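Side-chain contacts in monomethylamine methyltransferase MtmB1 (PDB 1NTH), which transfers the methyl group of monomethylamine to the corrinoid cofactor of its partner protein MtmC during methanogenesis from methylamine: residues G339-M344 with T437-Q442; A383-E388 with D445-K450. All coordinates share one frame; numbering follows the deposited sequence. Where two conformers were deposited one is given.

Interaction 1 of 2, residues G339-M344 with T437-Q442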
loop_
_atom_site.group_PDB
_atom_site.type_symbol
_atom_site.label_atom_id
_atom_site.label_comp_id
_atom_site.label_asym_id
_atom_site.label_seq_id
_atom_site.Cartn_x
_atom_site.Cartn_y
_atom_site.Cartn_z
ATOM N N GLY A 339 -24.694 28.927 -23.145
ATOM C CA GLY A 339 -24.864 27.645 -22.488
ATOM C C GLY A 339 -24.663 26.469 -23.425
ATOM O O GLY A 339 -24.489 26.654 -24.630
ATOM N N PRO A 340 -24.690 25.237 -22.895
ATOM C CA PRO A 340 -24.505 24.025 -23.696
ATOM C C PRO A 340 -25.504 23.870 -24.835
ATOM O O PRO A 340 -26.617 24.396 -24.784
ATOM C CB PRO A 340 -24.647 22.902 -22.668
ATOM C CG PRO A 340 -24.197 23.540 -21.403
ATOM C CD PRO A 340 -24.858 24.892 -21.474
ATOM N N CYS A 341 -25.085 23.129 -25.853
ATOM C CA CYS A 341 -25.898 22.842 -27.024
ATOM C C CYS A 341 -26.252 24.082 -27.838
ATOM O O CYS A 341 -27.356 24.196 -28.371
ATOM C CB CYS A 341 -27.172 22.097 -26.615
ATOM S SG CYS A 341 -27.915 21.124 -27.952
ATOM N N THR A 342 -25.309 25.015 -27.913
ATOM C CA THR A 342 -25.483 26.224 -28.708
ATOM C C THR A 342 -24.181 26.423 -29.465
ATOM O O THR A 342 -23.099 26.102 -28.961
ATOM C CB THR A 342 -25.761 27.482 -27.848
ATOM O OG1 THR A 342 -24.593 27.826 -27.092
ATOM C CG2 THR A 342 -26.934 27.240 -26.910
ATOM N N GLU A 343 -24.281 26.940 -30.682
ATOM C CA GLU A 343 -23.103 27.160 -31.497
ATOM C C GLU A 343 -22.168 28.186 -30.867
ATOM O O GLU A 343 -20.946 28.030 -30.912
ATOM C CB GLU A 343 -23.513 27.621 -32.894
ATOM C CG GLU A 343 -22.371 27.640 -33.891
ATOM C CD GLU A 343 -22.829 28.030 -35.279
ATOM O OE1 GLU A 343 -23.155 29.218 -35.486
ATOM O OE2 GLU A 343 -22.873 27.146 -36.159
ATOM N N MET A 344 -22.736 29.226 -30.263
ATOM C CA MET A 344 -21.909 30.257 -29.653
ATOM C C MET A 344 -21.007 29.701 -28.556
ATOM O O MET A 344 -19.826 30.038 -28.492
ATOM C CB MET A 344 -22.767 31.384 -29.077
ATOM C CG MET A 344 -21.930 32.560 -28.594
ATOM S SD MET A 344 -22.907 33.969 -28.056
ATOM C CE MET A 344 -21.705 34.890 -27.082
ATOM N N THR A 437 -27.389 14.067 -27.517
ATOM C CA THR A 437 -28.528 13.919 -28.415
ATOM C C THR A 437 -28.076 14.244 -29.832
ATOM O O THR A 437 -27.026 14.854 -30.032
ATOM C CB THR A 437 -29.672 14.890 -28.048
ATOM O OG1 THR A 437 -29.180 16.237 -28.068
ATOM C CG2 THR A 437 -30.223 14.574 -26.665
ATOM N N GLU A 438 -28.866 13.833 -30.816
ATOM C CA GLU A 438 -28.530 14.117 -32.204
ATOM C C GLU A 438 -28.521 15.628 -32.402
ATOM O O GLU A 438 -27.753 16.156 -33.205
ATOM C CB GLU A 438 -29.550 13.465 -33.141
ATOM C CG GLU A 438 -29.396 11.957 -33.268
ATOM C CD GLU A 438 -30.522 11.321 -34.058
ATOM O OE1 GLU A 438 -31.113 12.015 -34.914
ATOM O OE2 GLU A 438 -30.808 10.125 -33.836
ATOM N N GLU A 439 -29.377 16.318 -31.656
ATOM C CA GLU A 439 -29.457 17.770 -31.736
ATOM C C GLU A 439 -28.097 18.385 -31.416
ATOM O O GLU A 439 -27.602 19.238 -32.150
ATOM C CB GLU A 439 -30.492 18.307 -30.749
ATOM C CG GLU A 439 -30.667 19.816 -30.804
ATOM C CD GLU A 439 -31.503 20.352 -29.658
ATOM O OE1 GLU A 439 -32.585 19.788 -29.390
ATOM O OE2 GLU A 439 -31.083 21.345 -29.025
ATOM N N TYR A 440 -27.493 17.949 -30.314
ATOM C CA TYR A 440 -26.196 18.484 -29.919
ATOM C C TYR A 440 -25.138 18.142 -30.963
ATOM O O TYR A 440 -24.298 18.972 -31.308
ATOM C CB TYR A 440 -25.764 17.927 -28.556
ATOM C CG TYR A 440 -24.844 18.860 -27.787
ATOM C CD1 TYR A 440 -24.068 19.812 -28.454
ATOM C CD2 TYR A 440 -24.757 18.801 -26.396
ATOM C CE1 TYR A 440 -23.235 20.686 -27.757
ATOM C CE2 TYR A 440 -23.922 19.675 -25.686
ATOM C CZ TYR A 440 -23.168 20.613 -26.375
ATOM O OH TYR A 440 -22.361 21.493 -25.688
ATOM N N MET A 441 -25.174 16.915 -31.465
ATOM C CA MET A 441 -24.209 16.491 -32.467
ATOM C C MET A 441 -24.285 17.375 -33.709
ATOM O O MET A 441 -23.263 17.694 -34.316
ATOM C CB MET A 441 -24.448 15.026 -32.831
ATOM C CG MET A 441 -24.108 14.070 -31.695
ATOM S SD MET A 441 -24.651 12.380 -31.985
ATOM C CE MET A 441 -23.525 11.877 -33.261
ATOM N N GLN A 442 -25.498 17.782 -34.074
ATOM C CA GLN A 442 -25.690 18.640 -35.240
ATOM C C GLN A 442 -25.131 20.034 -34.969
ATOM O O GLN A 442 -24.516 20.645 -35.844
ATOM C CB GLN A 442 -27.176 18.735 -35.594
ATOM C CG GLN A 442 -27.774 17.444 -36.140
ATOM C CD GLN A 442 -29.264 17.560 -36.412
ATOM O OE1 GLN A 442 -29.793 18.657 -36.577
ATOM N NE2 GLN A 442 -29.944 16.420 -36.475
#
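C341 lies over one face of the Y440 ring, and both its backbone and its sulfur take part. C341 CA sits 3.6 Å from the centroid of the Y440 ring and 18° off the ring normal, which meets the criteria of a CH-pi contact. The thiol adds a sulfur-aromatic contact: C341 SG is 4.2 Å from the same centroid, 27° off the normal, and comes within 3.8 Å of Y440 CG. SG reaches the root of the ring because it stands anti to the backbone N (chi1 -157°), which carries it along the tyrosine toward the start of helix 438-454. Here the packing is tight, with the CA atoms of C341 and Y440 only 5.2 Å apart. At the far end of the ring, C341 N and Y440 OH approach to 3.2 Å, while P340 CB is 4.0 Å from that hydroxyl; Y440 OH also hydrogen-bonds with E382 OE2 on helix 380-393.

Away from the ring the contact thins. E439 is partly exposed and buries little surface here; its extended chain brings OE2 to 3.4 Å from C341 SG, and K423 holds that same oxygen in a salt bridge. T437 OG1 caps the helix by accepting from Y440 N, and is also hydrogen-bonded with C428 O. The side chain of T342 points away and donates through OG1 to G339 O (2.7 Å), a bond that spans P340 and C341, while OG1 also caps helix 343-359 at C345 N. The contact therefore probably rests mainly on dispersion and sulfur-pi attraction, whereas the charged and hydroxyl ends are tied to neighbouring parts of the chain.

Interaction 2 of 2, residues A383-E388 with D445-K450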
loop_
_atom_site.group_PDB
_atom_site.type_symbol
_atom_site.label_atom_id
_atom_site.label_comp_id
_atom_site.label_asym_id
_atom_site.label_seq_id
_atom_site.Cartn_x
_atom_site.Cartn_y
_atom_site.Cartn_z
ATOM N N ALA A 383 -16.015 20.054 -23.772
ATOM C CA ALA A 383 -14.626 19.664 -23.557
ATOM C C ALA A 383 -14.085 18.963 -24.801
ATOM O O ALA A 383 -12.898 19.062 -25.114
ATOM C CB ALA A 383 -14.518 18.740 -22.342
ATOM N N ARG A 384 -14.952 18.243 -25.508
ATOM C CA ARG A 384 -14.522 17.562 -26.721
ATOM C C ARG A 384 -14.072 18.604 -27.747
ATOM O O ARG A 384 -13.041 18.443 -28.396
ATOM C CB ARG A 384 -15.661 16.725 -27.317
ATOM C CG ARG A 384 -15.256 15.986 -28.588
ATOM C CD ARG A 384 -16.460 15.479 -29.366
ATOM N NE ARG A 384 -17.223 14.474 -28.635
ATOM C CZ ARG A 384 -18.299 13.862 -29.119
ATOM N NH1 ARG A 384 -18.735 14.156 -30.338
ATOM N NH2 ARG A 384 -18.938 12.958 -28.389
ATOM N N MET A 385 -14.848 19.676 -27.887
ATOM C CA MET A 385 -14.498 20.722 -28.839
ATOM C C MET A 385 -13.197 21.391 -28.412
ATOM O O MET A 385 -12.321 21.658 -29.238
ATOM C CB MET A 385 -15.613 21.766 -28.928
ATOM C CG MET A 385 -15.365 22.841 -29.984
ATOM S SD MET A 385 -15.267 22.177 -31.673
ATOM C CE MET A 385 -17.002 22.120 -32.101
ATOM N N MET A 386 -13.075 21.659 -27.114
ATOM C CA MET A 386 -11.878 22.288 -26.571
ATOM C C MET A 386 -10.657 21.454 -26.961
ATOM O O MET A 386 -9.635 21.991 -27.392
ATOM C CB MET A 386 -12.001 22.395 -25.043
ATOM C CG MET A 386 -10.830 23.068 -24.341
ATOM S SD MET A 386 -11.114 23.258 -22.556
ATOM C CE MET A 386 -10.855 21.577 -21.981
ATOM N N GLY A 387 -10.784 20.135 -26.835
ATOM C CA GLY A 387 -9.689 19.243 -27.173
ATOM C C GLY A 387 -9.389 19.138 -28.659
ATOM O O GLY A 387 -8.226 19.154 -29.059
ATOM N N GLU A 388 -10.426 19.023 -29.485
ATOM C CA GLU A 388 -10.218 18.919 -30.930
ATOM C C GLU A 388 -9.574 20.183 -31.483
ATOM O O GLU A 388 -8.701 20.124 -32.350
ATOM C CB GLU A 388 -11.542 18.669 -31.655
ATOM C CG GLU A 388 -12.048 17.243 -31.545
ATOM C CD GLU A 388 -12.775 16.794 -32.798
ATOM O OE1 GLU A 388 -13.955 17.163 -32.978
ATOM O OE2 GLU A 388 -12.151 16.079 -33.613
ATOM N N ASP A 445 -21.390 19.853 -35.208
ATOM C CA ASP A 445 -20.945 19.826 -36.597
ATOM C C ASP A 445 -20.972 21.216 -37.220
ATOM O O ASP A 445 -20.054 21.594 -37.947
ATOM C CB ASP A 445 -21.820 18.890 -37.433
ATOM C CG ASP A 445 -21.661 17.442 -37.038
ATOM O OD1 ASP A 445 -20.547 17.064 -36.618
ATOM O OD2 ASP A 445 -22.643 16.679 -37.162
ATOM N N GLY A 446 -22.027 21.969 -36.933
ATOM C CA GLY A 446 -22.143 23.306 -37.480
ATOM C C GLY A 446 -21.006 24.205 -37.042
ATOM O O GLY A 446 -20.443 24.949 -37.846
ATOM N N ALA A 447 -20.665 24.135 -35.759
ATOM C CA ALA A 447 -19.589 24.954 -35.214
ATOM C C ALA A 447 -18.245 24.539 -35.805
ATOM O O ALA A 447 -17.423 25.383 -36.162
ATOM C CB ALA A 447 -19.557 24.824 -33.693
ATOM N N ARG A 448 -18.031 23.232 -35.911
ATOM C CA ARG A 448 -16.787 22.702 -36.452
ATOM C C ARG A 448 -16.603 23.171 -37.892
ATOM O O ARG A 448 -15.500 23.535 -38.301
ATOM C CB ARG A 448 -16.811 21.175 -36.404
ATOM C CG ARG A 448 -15.447 20.510 -36.465
ATOM C CD ARG A 448 -15.615 18.998 -36.499
ATOM N NE ARG A 448 -14.418 18.273 -36.078
ATOM C CZ ARG A 448 -13.693 17.495 -36.875
ATOM N NH1 ARG A 448 -14.037 17.341 -38.147
ATOM N NH2 ARG A 448 -12.637 16.855 -36.392
ATOM N N LYS A 449 -17.693 23.163 -38.653
ATOM C CA LYS A 449 -17.649 23.586 -40.047
ATOM C C LYS A 449 -17.199 25.038 -40.169
ATOM O O LYS A 449 -16.399 25.374 -41.040
ATOM C CB LYS A 449 -19.024 23.409 -40.698
ATOM C CG LYS A 449 -19.095 23.883 -42.145
ATOM C CD LYS A 449 -18.050 23.194 -43.011
ATOM C CE LYS A 449 -18.081 23.723 -44.438
ATOM N NZ LYS A 449 -19.402 23.486 -45.084
ATOM N N LYS A 450 -17.711 25.897 -39.293
ATOM C CA LYS A 450 -17.338 27.305 -39.322
ATOM C C LYS A 450 -15.862 27.487 -39.001
ATOM O O LYS A 450 -15.199 28.358 -39.564
ATOM C CB LYS A 450 -18.195 28.108 -38.341
ATOM C CG LYS A 450 -19.638 28.253 -38.792
ATOM C CD LYS A 450 -20.409 29.249 -37.944
ATOM C CE LYS A 450 -21.819 29.431 -38.487
ATOM N NZ LYS A 450 -22.572 30.485 -37.758
#
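E388 OE2 is gripped by two arginines, R448 NH2 across the contact and R391 NH2 on its own helix. The bond from R448 NH2 to E388 OE2 is 2.9 Å long and moderately bent, with an N-H...acceptor angle of 148°. The nitrogen meets the oxygen from above the carboxylate plane, 37° out of it. A second, weak bond runs from R448 NE to E388 OE1 at 3.3 Å, so the salt bridge is two-pronged but uneven. The carboxylate and guanidinium planes lie only 20° apart, although the two side chains cross at about a right angle. E388 OE1 is also held by Y444 OH, one turn before R448 on the same helix. With each oxygen shared between two partners, the buried carboxylate is probably restrained in rotation, and the two arginines would favour its ionised form. R448 reaches it with a chain extended from CG to NE.

Beside the ion pair runs an apolar contact. M385 starts with CG anti to the backbone N and then bends at its next two torsions, which swings CE toward the other helix. This methyl stops 4.0 Å from A447 CB and 4.1 Å from R448 N, and L346 and S350 of helix 343-359 also pack against M385. On the flank of helix 380-393, R384 joins the second subunit, donating to the backbone oxygens of F3 and R4 of that chain. The segment axes approach no closer than 11.9 Å and run nearly parallel, so long side chains bridge the gap. This is helix-helix packing on the outside of a TIM barrel, where the C-terminal helix 438-454 lies beside helix 380-393.

Helix 438-454 serves both contacts: its first turn enters interaction 1 and its middle enters interaction 2, their centres 10 Å apart on the same side of the chain's centre. A salt bridge joins them directly, E343 OE1 to K450 NZ at 2.7 Å. Each is largely buried, three of its four touching residues being so, with one partly exposed residue apiece. They differ in chemistry. Interaction 1 sets a loop against a helix start through aromatic and sulfur contacts, whereas interaction 2 joins two helices through an ion pair and a methionine methyl. Helix 380-393 is common ground, forming one side of interaction 2 and contributing E382 to the surroundings of interaction 1.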